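Local coordinates for sulfate adenylyltransferase, adenylylsulfate kinase (Thiobacillus denitrificans, PDB 3CR8), which probably makes activated sulfate, phosphorylating adenosine 5'-phosphosulfate with ATP to give 3'-phosphoadenylyl sulfate, and assembles as a hexamer, at residues 55-67 and 119-133. Residues are numbered along the deposited sequence; the frame is centred on the assembly and turned at random.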
ATOM      1  N   PRO A  55      34.902  -6.305 -44.036  1.00 58.23           N
ATOM      2  CA  PRO A  55      34.867  -6.956 -45.343  1.00 58.00           C
ATOM      3  C   PRO A  55      35.128  -8.479 -45.368  1.00 52.76           C
ATOM      4  O   PRO A  55      34.959  -9.089 -46.435  1.00 44.83           O
ATOM      5  CB  PRO A  55      35.967  -6.200 -46.081  1.00 45.46           C
ATOM      6  CG  PRO A  55      37.000  -5.981 -45.056  1.00 37.96           C
ATOM      7  CD  PRO A  55      36.263  -5.821 -43.731  1.00 55.96           C
ATOM      8  N   LEU A  56      35.526  -9.065 -44.234  1.00 42.88           N
ATOM      9  CA  LEU A  56      35.857 -10.488 -44.190  1.00 45.98           C
ATOM     10  C   LEU A  56      34.775 -11.384 -44.817  1.00 51.43           C
ATOM     11  O   LEU A  56      33.564 -11.120 -44.730  1.00 47.22           O
ATOM     12  CB  LEU A  56      36.170 -10.965 -42.774  1.00 35.41           C
ATOM     13  CG  LEU A  56      37.341 -10.358 -42.014  1.00 46.86           C
ATOM     14  CD1 LEU A  56      37.970 -11.460 -41.160  1.00 49.65           C
ATOM     15  CD2 LEU A  56      38.376  -9.728 -42.921  1.00 44.50           C
ATOM     16  N   THR A  57      35.235 -12.460 -45.441  1.00 59.27           N
ATOM     17  CA  THR A  57      34.366 -13.275 -46.265  1.00 54.22           C
ATOM     18  C   THR A  57      34.784 -14.743 -46.196  1.00 51.63           C
ATOM     19  O   THR A  57      34.282 -15.560 -46.962  1.00 49.78           O
ATOM     20  CB  THR A  57      34.326 -12.729 -47.716  1.00 38.81           C
ATOM     21  OG1 THR A  57      33.164 -13.229 -48.372  1.00 72.74           O
ATOM     22  CG2 THR A  57      35.572 -13.112 -48.500  1.00 40.54           C
ATOM     23  N   GLY A  58      35.705 -15.036 -45.266  1.00 40.19           N
ATOM     24  CA  GLY A  58      36.130 -16.381 -44.930  1.00 37.75           C
ATOM     25  C   GLY A  58      37.073 -16.322 -43.743  1.00 38.27           C
ATOM     26  O   GLY A  58      37.541 -15.250 -43.402  1.00 30.46           O
ATOM     27  N   PHE A  59      37.353 -17.469 -43.131  1.00 37.65           N
ATOM     28  CA  PHE A  59      38.269 -17.533 -42.007  1.00 43.82           C
ATOM     29  C   PHE A  59      39.706 -17.353 -42.469  1.00 67.07           C
ATOM     30  O   PHE A  59      40.123 -17.922 -43.487  1.00 63.00           O
ATOM     31  CB  PHE A  59      38.119 -18.847 -41.241  1.00 46.35           C
ATOM     32  CG  PHE A  59      36.782 -19.006 -40.610  1.00 51.20           C
ATOM     33  CD1 PHE A  59      35.839 -19.840 -41.162  1.00 50.45           C
ATOM     34  CD2 PHE A  59      36.447 -18.284 -39.486  1.00 56.29           C
ATOM     35  CE1 PHE A  59      34.594 -19.969 -40.585  1.00 60.02           C
ATOM     36  CE2 PHE A  59      35.202 -18.411 -38.906  1.00 56.47           C
ATOM     37  CZ  PHE A  59      34.277 -19.243 -39.454  1.00 59.48           C
ATOM     38  N   MET A  60      40.456 -16.552 -41.710  1.00 73.95           N
ATOM     39  CA  MET A  60      41.842 -16.225 -42.031  1.00 63.50           C
ATOM     40  C   MET A  60      42.773 -17.411 -42.033  1.00 62.41           C
ATOM     41  O   MET A  60      42.512 -18.454 -41.431  1.00 60.20           O
ATOM     42  CB  MET A  60      42.393 -15.196 -41.071  1.00 56.29           C
ATOM     43  CG  MET A  60      41.917 -13.813 -41.342  1.00 57.57           C
ATOM     44  SD  MET A  60      42.410 -12.674 -40.016  1.00 56.00           S
ATOM     45  CE  MET A  60      41.556 -11.200 -40.581  1.00 42.81           C
ATOM     46  N   THR A  61      43.892 -17.189 -42.693  1.00 61.48           N
ATOM     47  CA  THR A  61      44.825 -18.234 -43.026  1.00 62.65           C
ATOM     48  C   THR A  61      46.045 -17.979 -42.206  1.00 54.50           C
ATOM     49  O   THR A  61      46.318 -16.841 -41.903  1.00 65.35           O
ATOM     50  CB  THR A  61      45.206 -18.123 -44.490  1.00 63.53           C
ATOM     51  OG1 THR A  61      45.049 -19.401 -45.124  1.00 70.06           O
ATOM     52  CG2 THR A  61      46.626 -17.604 -44.634  1.00 45.95           C
ATOM     53  N   ARG A  62      46.790 -19.022 -41.860  1.00 63.60           N
ATOM     54  CA  ARG A  62      47.859 -18.905 -40.867  1.00 63.01           C
ATOM     55  C   ARG A  62      48.758 -17.691 -41.119  1.00 55.18           C
ATOM     56  O   ARG A  62      49.237 -17.040 -40.197  1.00 60.97           O
ATOM     57  CB  ARG A  62      48.692 -20.188 -40.766  1.00 50.61           C
ATOM     58  CG  ARG A  62      49.017 -20.563 -39.328  1.00 74.06           C
ATOM     59  CD  ARG A  62      50.425 -21.091 -39.184  1.00 90.55           C
ATOM     60  NE  ARG A  62      51.417 -20.016 -39.255  1.00102.59           N
ATOM     61  CZ  ARG A  62      51.864 -19.332 -38.205  1.00109.47           C
ATOM     62  NH1 ARG A  62      51.413 -19.600 -36.983  1.00112.79           N
ATOM     63  NH2 ARG A  62      52.764 -18.372 -38.377  1.00103.52           N
ATOM     64  N   ALA A  63      48.959 -17.377 -42.382  1.00 57.71           N
ATOM     65  CA  ALA A  63      49.759 -16.229 -42.785  1.00 60.33           C
ATOM     66  C   ALA A  63      49.040 -14.929 -42.463  1.00 70.00           C
ATOM     67  O   ALA A  63      49.617 -14.027 -41.850  1.00 72.83           O
ATOM     68  CB  ALA A  63      50.045 -16.302 -44.278  1.00 57.02           C
ATOM     69  N   GLN A  64      47.782 -14.837 -42.898  1.00 67.89           N
ATOM     70  CA  GLN A  64      46.910 -13.699 -42.593  1.00 61.34           C
ATOM     71  C   GLN A  64      46.744 -13.506 -41.091  1.00 66.78           C
ATOM     72  O   GLN A  64      46.766 -12.386 -40.605  1.00 63.92           O
ATOM     73  CB  GLN A  64      45.538 -13.903 -43.236  1.00 61.90           C
ATOM     74  CG  GLN A  64      45.593 -14.717 -44.531  1.00 67.65           C
ATOM     75  CD  GLN A  64      44.351 -14.598 -45.368  1.00 63.07           C
ATOM     76  OE1 GLN A  64      43.505 -15.495 -45.393  1.00 59.33           O
ATOM     77  NE2 GLN A  64      44.234 -13.487 -46.063  1.00 56.69           N
ATOM     78  N   CYS A  65      46.580 -14.607 -40.361  1.00 57.45           N
ATOM     79  CA  CYS A  65      46.524 -14.555 -38.915  1.00 59.43           C
ATOM     80  C   CYS A  65      47.792 -13.982 -38.340  1.00 70.06           C
ATOM     81  O   CYS A  65      47.741 -13.091 -37.498  1.00 80.84           O
ATOM     82  CB  CYS A  65      46.305 -15.932 -38.332  1.00 57.41           C
ATOM     83  SG  CYS A  65      44.658 -16.468 -38.615  1.00 82.73           S
ATOM     84  N   ALA A  66      48.928 -14.516 -38.777  1.00 74.65           N
ATOM     85  CA  ALA A  66      50.223 -14.014 -38.334  1.00 77.57           C
ATOM     86  C   ALA A  66      50.406 -12.550 -38.721  1.00 77.14           C
ATOM     87  O   ALA A  66      50.967 -11.769 -37.953  1.00 86.88           O
ATOM     88  CB  ALA A  66      51.352 -14.854 -38.896  1.00 71.40           C
ATOM     89  N   ARG A  67      49.924 -12.168 -39.897  1.00 58.26           N
ATOM     90  CA  ARG A  67      50.090 -10.794 -40.371  1.00 65.80           C
ATOM     91  C   ARG A  67      49.210  -9.785 -39.634  1.00 76.97           C
ATOM     92  O   ARG A  67      49.525  -8.598 -39.574  1.00 79.74           O
ATOM     93  CB  ARG A  67      49.802 -10.691 -41.866  1.00 75.59           C
ATOM     94  CG  ARG A  67      49.552  -9.263 -42.325  1.00 60.48           C
ATOM     95  CD  ARG A  67      49.769  -9.083 -43.820  1.00 65.22           C
ATOM     96  NE  ARG A  67      50.214  -7.725 -44.128  1.00 78.74           N
ATOM     97  CZ  ARG A  67      51.424  -7.262 -43.827  1.00 94.72           C
ATOM     98  NH1 ARG A  67      52.300  -8.055 -43.214  1.00 95.67           N
ATOM     99  NH2 ARG A  67      51.762  -6.012 -44.132  1.00 67.05           N
ATOM    100  N   ASP A 119      43.860 -23.261 -45.746  1.00 52.44           N
ATOM    101  CA  ASP A 119      44.981 -23.654 -44.909  1.00 47.62           C
ATOM    102  C   ASP A 119      44.451 -24.497 -43.762  1.00 49.88           C
ATOM    103  O   ASP A 119      43.325 -24.296 -43.324  1.00 50.82           O
ATOM    104  CB  ASP A 119      45.669 -22.402 -44.375  1.00 48.53           C
ATOM    105  CG  ASP A 119      47.043 -22.674 -43.805  1.00 62.81           C
ATOM    106  OD1 ASP A 119      47.391 -23.865 -43.569  1.00 70.38           O
ATOM    107  OD2 ASP A 119      47.775 -21.680 -43.590  1.00 55.16           O
ATOM    108  N   VAL A 120      45.254 -25.446 -43.284  1.00 45.30           N
ATOM    109  CA  VAL A 120      44.867 -26.276 -42.153  1.00 46.82           C
ATOM    110  C   VAL A 120      46.091 -26.570 -41.309  1.00 59.66           C
ATOM    111  O   VAL A 120      47.092 -27.075 -41.819  1.00 69.25           O
ATOM    112  CB  VAL A 120      44.306 -27.626 -42.586  1.00 48.02           C
ATOM    113  CG1 VAL A 120      44.030 -28.483 -41.359  1.00 35.71           C
ATOM    114  CG2 VAL A 120      43.065 -27.457 -43.470  1.00 43.51           C
ATOM    115  N   TRP A 121      46.030 -26.193 -40.050  1.00 64.66           N
ATOM    116  CA  TRP A 121      47.164 -26.330 -39.176  1.00 62.19           C
ATOM    117  C   TRP A 121      46.732 -26.521 -37.754  1.00 70.73           C
ATOM    118  O   TRP A 121      45.572 -26.403 -37.447  1.00 76.71           O
ATOM    119  CB  TRP A 121      48.055 -25.117 -39.296  1.00 63.76           C
ATOM    120  CG  TRP A 121      47.553 -23.858 -38.688  1.00 70.51           C
ATOM    121  CD1 TRP A 121      47.948 -23.322 -37.523  1.00 67.59           C
ATOM    122  CD2 TRP A 121      46.621 -22.947 -39.247  1.00 67.93           C
ATOM    123  NE1 TRP A 121      47.322 -22.145 -37.311  1.00 63.44           N
ATOM    124  CE2 TRP A 121      46.491 -21.898 -38.362  1.00 64.28           C
ATOM    125  CE3 TRP A 121      45.878 -22.925 -40.406  1.00 63.21           C
ATOM    126  CZ2 TRP A 121      45.656 -20.846 -38.600  1.00 64.68           C
ATOM    127  CZ3 TRP A 121      45.065 -21.892 -40.631  1.00 60.39           C
ATOM    128  CH2 TRP A 121      44.956 -20.864 -39.748  1.00 64.94           C
ATOM    129  N   LYS A 122      47.674 -26.832 -36.884  1.00 71.44           N
ATOM    130  CA  LYS A 122      47.348 -27.148 -35.515  1.00 69.54           C
ATOM    131  C   LYS A 122      48.150 -26.323 -34.557  1.00 67.54           C
ATOM    132  O   LYS A 122      49.251 -25.908 -34.848  1.00 66.83           O
ATOM    133  CB  LYS A 122      47.575 -28.620 -35.224  1.00 61.72           C
ATOM    134  CG  LYS A 122      46.834 -29.139 -34.019  1.00 64.30           C
ATOM    135  CD  LYS A 122      46.878 -30.638 -33.997  1.00 53.99           C
ATOM    136  CE  LYS A 122      46.355 -31.211 -32.719  1.00 62.55           C
ATOM    137  NZ  LYS A 122      46.140 -32.663 -32.871  1.00 69.37           N
ATOM    138  N   ASP A 123      47.562 -26.095 -33.399  1.00 76.58           N
ATOM    139  CA  ASP A 123      48.166 -25.338 -32.349  1.00 81.58           C
ATOM    140  C   ASP A 123      47.695 -26.033 -31.122  1.00 82.66           C
ATOM    141  O   ASP A 123      46.517 -26.273 -30.947  1.00 88.07           O
ATOM    142  CB  ASP A 123      47.606 -23.940 -32.349  1.00 82.66           C
ATOM    143  CG  ASP A 123      48.661 -22.907 -32.197  1.00 93.33           C
ATOM    144  OD1 ASP A 123      48.929 -22.203 -33.182  1.00 83.07           O
ATOM    145  OD2 ASP A 123      49.210 -22.784 -31.091  1.00 85.29           O
ATOM    146  N   GLY A 124      48.612 -26.387 -30.259  1.00 73.83           N
ATOM    147  CA  GLY A 124      48.198 -27.075 -29.070  1.00 71.93           C
ATOM    148  C   GLY A 124      47.036 -27.982 -29.374  1.00 89.04           C
ATOM    149  O   GLY A 124      47.029 -28.664 -30.374  1.00 75.62           O
ATOM    150  N   GLU A 125      46.050 -27.977 -28.493  1.00 96.80           N
ATOM    151  CA  GLU A 125      44.980 -28.963 -28.491  1.00 91.52           C
ATOM    152  C   GLU A 125      44.000 -28.881 -29.655  1.00 84.85           C
ATOM    153  O   GLU A 125      43.201 -29.785 -29.850  1.00 79.95           O
ATOM    154  CB  GLU A 125      44.205 -28.874 -27.168  1.00 70.21           C
ATOM    155  N   ARG A 126      44.044 -27.808 -30.423  1.00 72.73           N
ATOM    156  CA  ARG A 126      42.981 -27.572 -31.374  1.00 78.88           C
ATOM    157  C   ARG A 126      43.459 -27.413 -32.806  1.00 82.06           C
ATOM    158  O   ARG A 126      44.612 -27.101 -33.049  1.00 76.69           O
ATOM    159  CB  ARG A 126      42.170 -26.349 -30.942  1.00 67.99           C
ATOM    160  N   TRP A 127      42.551 -27.634 -33.751  1.00 80.06           N
ATOM    161  CA  TRP A 127      42.837 -27.461 -35.162  1.00 75.16           C
ATOM    162  C   TRP A 127      42.236 -26.184 -35.666  1.00 62.75           C
ATOM    163  O   TRP A 127      41.140 -25.833 -35.315  1.00 53.27           O
ATOM    164  CB  TRP A 127      42.288 -28.621 -35.976  1.00 62.72           C
ATOM    165  CG  TRP A 127      43.294 -29.604 -36.291  1.00 66.82           C
ATOM    166  CD1 TRP A 127      44.139 -29.583 -37.332  1.00 71.85           C
ATOM    167  CD2 TRP A 127      43.582 -30.775 -35.560  1.00 67.60           C
ATOM    168  NE1 TRP A 127      44.959 -30.665 -37.296  1.00 63.26           N
ATOM    169  CE2 TRP A 127      44.628 -31.420 -36.209  1.00 71.37           C
ATOM    170  CE3 TRP A 127      43.061 -31.337 -34.405  1.00 79.59           C
ATOM    171  CZ2 TRP A 127      45.163 -32.598 -35.748  1.00 75.64           C
ATOM    172  CZ3 TRP A 127      43.589 -32.501 -33.952  1.00 82.08           C
ATOM    173  CH2 TRP A 127      44.632 -33.123 -34.615  1.00 82.03           C
ATOM    174  N   HIS A 128      42.980 -25.500 -36.508  1.00 54.77           N
ATOM    175  CA  HIS A 128      42.544 -24.240 -37.096  1.00 56.50           C
ATOM    176  C   HIS A 128      42.229 -24.459 -38.574  1.00 65.36           C
ATOM    177  O   HIS A 128      42.857 -25.287 -39.240  1.00 59.86           O
ATOM    178  CB  HIS A 128      43.640 -23.191 -37.001  1.00 50.74           C
ATOM    179  CG  HIS A 128      43.718 -22.494 -35.677  1.00 67.05           C
ATOM    180  ND1 HIS A 128      44.012 -23.153 -34.503  1.00 77.30           N
ATOM    181  CD2 HIS A 128      43.576 -21.186 -35.348  1.00 64.78           C
ATOM    182  CE1 HIS A 128      44.024 -22.284 -33.506  1.00 72.04           C
ATOM    183  NE2 HIS A 128      43.774 -21.083 -33.993  1.00 52.61           N
ATOM    184  N   LEU A 129      41.266 -23.708 -39.098  1.00 57.77           N
ATOM    185  CA  LEU A 129      40.847 -23.888 -40.477  1.00 48.91           C
ATOM    186  C   LEU A 129      40.704 -22.529 -41.148  1.00 60.45           C
ATOM    187  O   LEU A 129      40.500 -21.513 -40.480  1.00 60.04           O
ATOM    188  CB  LEU A 129      39.532 -24.652 -40.550  1.00 49.48           C
ATOM    189  CG  LEU A 129      39.448 -25.929 -39.733  1.00 49.17           C
ATOM    190  CD1 LEU A 129      38.036 -26.510 -39.794  1.00 53.00           C
ATOM    191  CD2 LEU A 129      40.485 -26.895 -40.265  1.00 37.48           C
ATOM    192  N   ALA A 130      40.809 -22.527 -42.473  1.00 55.18           N
ATOM    193  CA  ALA A 130      40.863 -21.309 -43.250  1.00 52.56           C
ATOM    194  C   ALA A 130      40.188 -21.516 -44.592  1.00 54.41           C
ATOM    195  O   ALA A 130      40.134 -22.624 -45.098  1.00 54.08           O
ATOM    196  CB  ALA A 130      42.302 -20.890 -43.460  1.00 49.53           C
ATOM    197  N   GLY A 131      39.681 -20.436 -45.174  1.00 54.90           N
ATOM    198  CA  GLY A 131      39.115 -20.496 -46.500  1.00 46.67           C
ATOM    199  C   GLY A 131      37.856 -19.665 -46.631  1.00 53.50           C
ATOM    200  O   GLY A 131      37.255 -19.264 -45.627  1.00 43.97           O
ATOM    201  N   GLU A 132      37.462 -19.412 -47.880  1.00 53.80           N
ATOM    202  CA  GLU A 132      36.206 -18.758 -48.186  1.00 45.92           C
ATOM    203  C   GLU A 132      35.031 -19.577 -47.687  1.00 46.78           C
ATOM    204  O   GLU A 132      35.100 -20.801 -47.590  1.00 57.57           O
ATOM    205  CB  GLU A 132      36.091 -18.548 -49.677  1.00 50.22           C
ATOM    206  CG  GLU A 132      37.153 -17.633 -50.221  1.00 45.00           C
ATOM    207  CD  GLU A 132      37.085 -16.273 -49.614  1.00 51.84           C
ATOM    208  OE1 GLU A 132      35.976 -15.724 -49.506  1.00 57.91           O
ATOM    209  OE2 GLU A 132      38.139 -15.740 -49.230  1.00 72.47           O
ATOM    210  N   VAL A 133      33.947 -18.901 -47.351  1.00 43.87           N
ATOM    211  CA  VAL A 133      32.801 -19.583 -46.776  1.00 57.92           C
ATOM    212  C   VAL A 133      31.583 -19.344 -47.651  1.00 52.93           C
ATOM    213  O   VAL A 133      31.395 -18.240 -48.139  1.00 43.41           O
ATOM    214  CB  VAL A 133      32.521 -19.095 -45.333  1.00 48.55           C
ATOM    215  CG1 VAL A 133      31.230 -19.691 -44.807  1.00 51.62           C
ATOM    216  CG2 VAL A 133      33.674 -19.455 -44.434  1.00 37.99           C
TER
HETATM  217  O   HOH W   1      49.281 -19.735 -44.863  1.00 47.02           O
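Phe59 and Gly131 face each other as an antiparallel hydrogen-bonded pair, joining the short strand 58-59 to the long strand that begins at Arg126. Gly131 N gives a nearly straight bond to Phe59 O (3.1 Å, 167° at the hydrogen), whereas the return bond from Phe59 N to Gly131 O is bent and weak. A third, also weak, runs from Val133 N to Thr57 O. Between them Gly58 and Glu132 form a non-hydrogen-bonded pair, their CA atoms only 4.0 Å apart; a side chain on Gly58 would run into Gly131 O, and at the positive phi of Gly131 (140°) a side chain would press on the carbonyl oxygen of Ala130.

The apolar contact lies on the Phe59 side of the sheet. The Phe59 ring, with CG anti to the carbonyl carbon (chi1 -64°), brings CD1 to 3.9 Å from Val133 CG2, and both side chains pack on Leu45 of helix 39-50, as suits greasy residues between sheet and helix.

Where helix 62-71 begins, polar and aromatic groups take over. Asp119 OD2 accepts a weak bond from Arg62 N (3.3 Å) and one from a water that in turn weakly accepts from Ala63 N, so a carboxylate meets N-H groups of the helix's first turn. Trp121 lies flat between two side chains: His128 CB, from the paired strand, sits over the centre of one face, and the aliphatic part of Arg62 crosses the other, while Met60 O and Cys65 SG lie at the rim. Were Trp121 an alanine, the Arg62 methylenes would probably lose the flat surface they cross, and a gap would be likely to open between helix and hairpin.

Asp123 to Arg126 form the type II' turn of this beta-hairpin, which together with strand 58-59 belongs to the mixed sheet of the PUA-like domain.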